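Local coordinates for Iron(III) ABC transporter, periplasmic iron-compound-binding protein (PDB 3TEF) that probably binds iron-loaded catecholate siderophores in the periplasm of Vibrio cholerae and delivers them to an ABC transporter for import, at residues D184-S188 and M273-M277. Sequence-based numbering, arbitrary orientation.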
ATOM      1  N   ASP A 184      -6.602  -4.830  11.311  1.00 27.20           N
ATOM      2  CA  ASP A 184      -5.808  -3.863  12.066  1.00 30.05           C
ATOM      3  C   ASP A 184      -6.620  -2.716  12.618  1.00 30.52           C
ATOM      4  O   ASP A 184      -6.373  -2.275  13.724  1.00 33.29           O
ATOM      5  CB  ASP A 184      -4.668  -3.315  11.209  1.00 27.38           C
ATOM      6  CG  ASP A 184      -3.769  -4.407  10.686  1.00 29.20           C
ATOM      7  OD1 ASP A 184      -3.426  -5.325  11.460  1.00 33.23           O
ATOM      8  OD2 ASP A 184      -3.414  -4.363   9.492  1.00 31.25           O
ATOM      9  N   PHE A 185      -7.581  -2.228  11.845  1.00 27.09           N
ATOM     10  CA  PHE A 185      -8.343  -1.059  12.246  1.00 28.84           C
ATOM     11  C   PHE A 185      -9.633  -1.431  12.974  1.00 28.13           C
ATOM     12  O   PHE A 185     -10.322  -0.563  13.514  1.00 34.44           O
ATOM     13  CB  PHE A 185      -8.630  -0.185  11.027  1.00 27.99           C
ATOM     14  CG  PHE A 185      -7.423   0.556  10.517  1.00 27.86           C
ATOM     15  CD1 PHE A 185      -6.652   1.328  11.373  1.00 27.13           C
ATOM     16  CD2 PHE A 185      -7.047   0.469   9.184  1.00 25.25           C
ATOM     17  CE1 PHE A 185      -5.544   2.022  10.911  1.00 29.72           C
ATOM     18  CE2 PHE A 185      -5.929   1.160   8.710  1.00 28.63           C
ATOM     19  CZ  PHE A 185      -5.182   1.942   9.568  1.00 27.27           C
ATOM     20  N   GLY A 186      -9.962  -2.720  12.954  1.00 30.43           N
ATOM     21  CA  GLY A 186     -11.010  -3.257  13.804  1.00 35.68           C
ATOM     22  C   GLY A 186     -12.444  -3.205  13.311  1.00 38.87           C
ATOM     23  O   GLY A 186     -13.375  -3.400  14.097  1.00 37.63           O
ATOM     24  N   PHE A 187     -12.646  -2.945  12.023  1.00 32.70           N
ATOM     25  CA  PHE A 187     -13.987  -3.031  11.462  1.00 29.66           C
ATOM     26  C   PHE A 187     -14.342  -4.493  11.238  1.00 30.22           C
ATOM     27  O   PHE A 187     -13.463  -5.342  11.106  1.00 30.87           O
ATOM     28  CB  PHE A 187     -14.062  -2.303  10.117  1.00 26.85           C
ATOM     29  CG  PHE A 187     -14.057  -0.810  10.223  1.00 25.18           C
ATOM     30  CD1 PHE A 187     -15.202  -0.120  10.581  1.00 29.30           C
ATOM     31  CD2 PHE A 187     -12.914  -0.086   9.916  1.00 29.21           C
ATOM     32  CE1 PHE A 187     -15.201   1.251  10.662  1.00 30.34           C
ATOM     33  CE2 PHE A 187     -12.904   1.298   9.990  1.00 26.42           C
ATOM     34  CZ  PHE A 187     -14.049   1.970  10.359  1.00 30.91           C
ATOM     35  N   SER A 188     -15.635  -4.791  11.181  1.00 32.61           N
ATOM     36  CA  SER A 188     -16.068  -6.098  10.705  1.00 32.23           C
ATOM     37  C   SER A 188     -16.579  -5.925   9.274  1.00 32.97           C
ATOM     38  O   SER A 188     -16.924  -4.815   8.866  1.00 32.10           O
ATOM     39  CB  SER A 188     -17.155  -6.684  11.616  1.00 39.15           C
ATOM     40  OG  SER A 188     -18.315  -5.869  11.613  1.00 39.35           O
ATOM     41  N   MET A 273      -2.977   6.260   5.938  1.00 20.90           N
ATOM     42  CA  MET A 273      -4.046   5.309   6.232  1.00 18.24           C
ATOM     43  C   MET A 273      -4.620   5.575   7.617  1.00 24.06           C
ATOM     44  O   MET A 273      -5.833   5.570   7.804  1.00 24.74           O
ATOM     45  CB  MET A 273      -3.534   3.868   6.154  1.00 20.52           C
ATOM     46  CG  MET A 273      -3.075   3.458   4.747  1.00 20.32           C
ATOM     47  SD  MET A 273      -2.161   1.912   4.751  1.00 21.93           S
ATOM     48  CE  MET A 273      -3.423   0.794   5.377  1.00 23.35           C
ATOM     49  N   VAL A 274      -3.735   5.757   8.591  1.00 21.34           N
ATOM     50  CA  VAL A 274      -4.160   6.083   9.952  1.00 27.68           C
ATOM     51  C   VAL A 274      -4.997   7.370   9.981  1.00 27.93           C
ATOM     52  O   VAL A 274      -6.085   7.412  10.573  1.00 27.48           O
ATOM     53  CB  VAL A 274      -2.954   6.220  10.897  1.00 26.63           C
ATOM     54  CG1 VAL A 274      -3.357   6.947  12.180  1.00 29.00           C
ATOM     55  CG2 VAL A 274      -2.376   4.851  11.216  1.00 24.01           C
ATOM     56  N   ALA A 275      -4.502   8.410   9.323  1.00 24.49           N
ATOM     57  CA  ALA A 275      -5.235   9.674   9.254  1.00 28.90           C
ATOM     58  C   ALA A 275      -6.615   9.476   8.633  1.00 31.33           C
ATOM     59  O   ALA A 275      -7.599  10.043   9.110  1.00 32.87           O
ATOM     60  CB  ALA A 275      -4.452  10.724   8.484  1.00 28.76           C
ATOM     61  N   ASP A 276      -6.691   8.681   7.568  1.00 26.51           N
ATOM     62  CA  ASP A 276      -7.971   8.440   6.907  1.00 27.50           C
ATOM     63  C   ASP A 276      -8.952   7.745   7.845  1.00 33.41           C
ATOM     64  O   ASP A 276     -10.133   8.095   7.885  1.00 34.32           O
ATOM     65  CB  ASP A 276      -7.817   7.604   5.627  1.00 25.81           C
ATOM     66  CG  ASP A 276      -7.195   8.375   4.476  1.00 26.97           C
ATOM     67  OD1 ASP A 276      -7.147   9.628   4.519  1.00 28.10           O
ATOM     68  OD2 ASP A 276      -6.765   7.712   3.500  1.00 24.89           O
ATOM     69  N   MET A 277      -8.464   6.754   8.589  1.00 30.93           N
ATOM     70  CA  MET A 277      -9.314   5.998   9.505  1.00 29.00           C
ATOM     71  C   MET A 277      -9.788   6.887  10.662  1.00 35.22           C
ATOM     72  O   MET A 277     -10.951   6.836  11.059  1.00 38.55           O
ATOM     73  CB  MET A 277      -8.593   4.754  10.029  1.00 31.85           C
ATOM     74  CG  MET A 277      -8.328   3.656   8.985  1.00 30.98           C
ATOM     75  SD  MET A 277      -9.757   2.655   8.455  1.00 35.38           S
ATOM     76  CE  MET A 277     -10.454   3.695   7.180  1.00 33.10           C
TER
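F185 and M277 make the centre of a buried Met-aromatic and CH-pi contact, where the loop between helix 180-184 and strand 188-189 packs against the C-terminal helix 267-279, with the long helix 131-154 also lining the site. M277 lies over one face of the F185 ring: its CG stands 3.3 Å from the ring centroid, only 8° off the normal, so a methylene rather than the sulfur rests on the middle of the pi cloud. A bend at chi2 (-74°) then turns SD off that centre, 4.1 Å from the F185 centroid at an oblique angle, and toward the second aromatic. There M277 SD meets the edge of the F187 ring, 3.8 Å from F187 CE2 and near the ring plane. The far end of the F185 ring is flanked by M273, whose bent chain brings CE to 4.2 Å from F185 CE2, and by V274, whose CG2 lies 4.3 Å from F185 CE1. F145 of helix 131-154 stacks on F185, while N152 and K156 hydrogen-bond the carbonyls of F185 and G186, where the chain leaves the helix with positive phi at G186. No hydrogen bond joins the two segments, so the hold rests on van der Waals packing, with weak electrostatic help where M277 CG faces the F185 pi cloud and SD probably faces the C-H edge of F187; the bent M277 side chain thus joins the C-terminal helix to the loop leading into strand 188-189, which pairs with strand 158-165 of the mixed sheet.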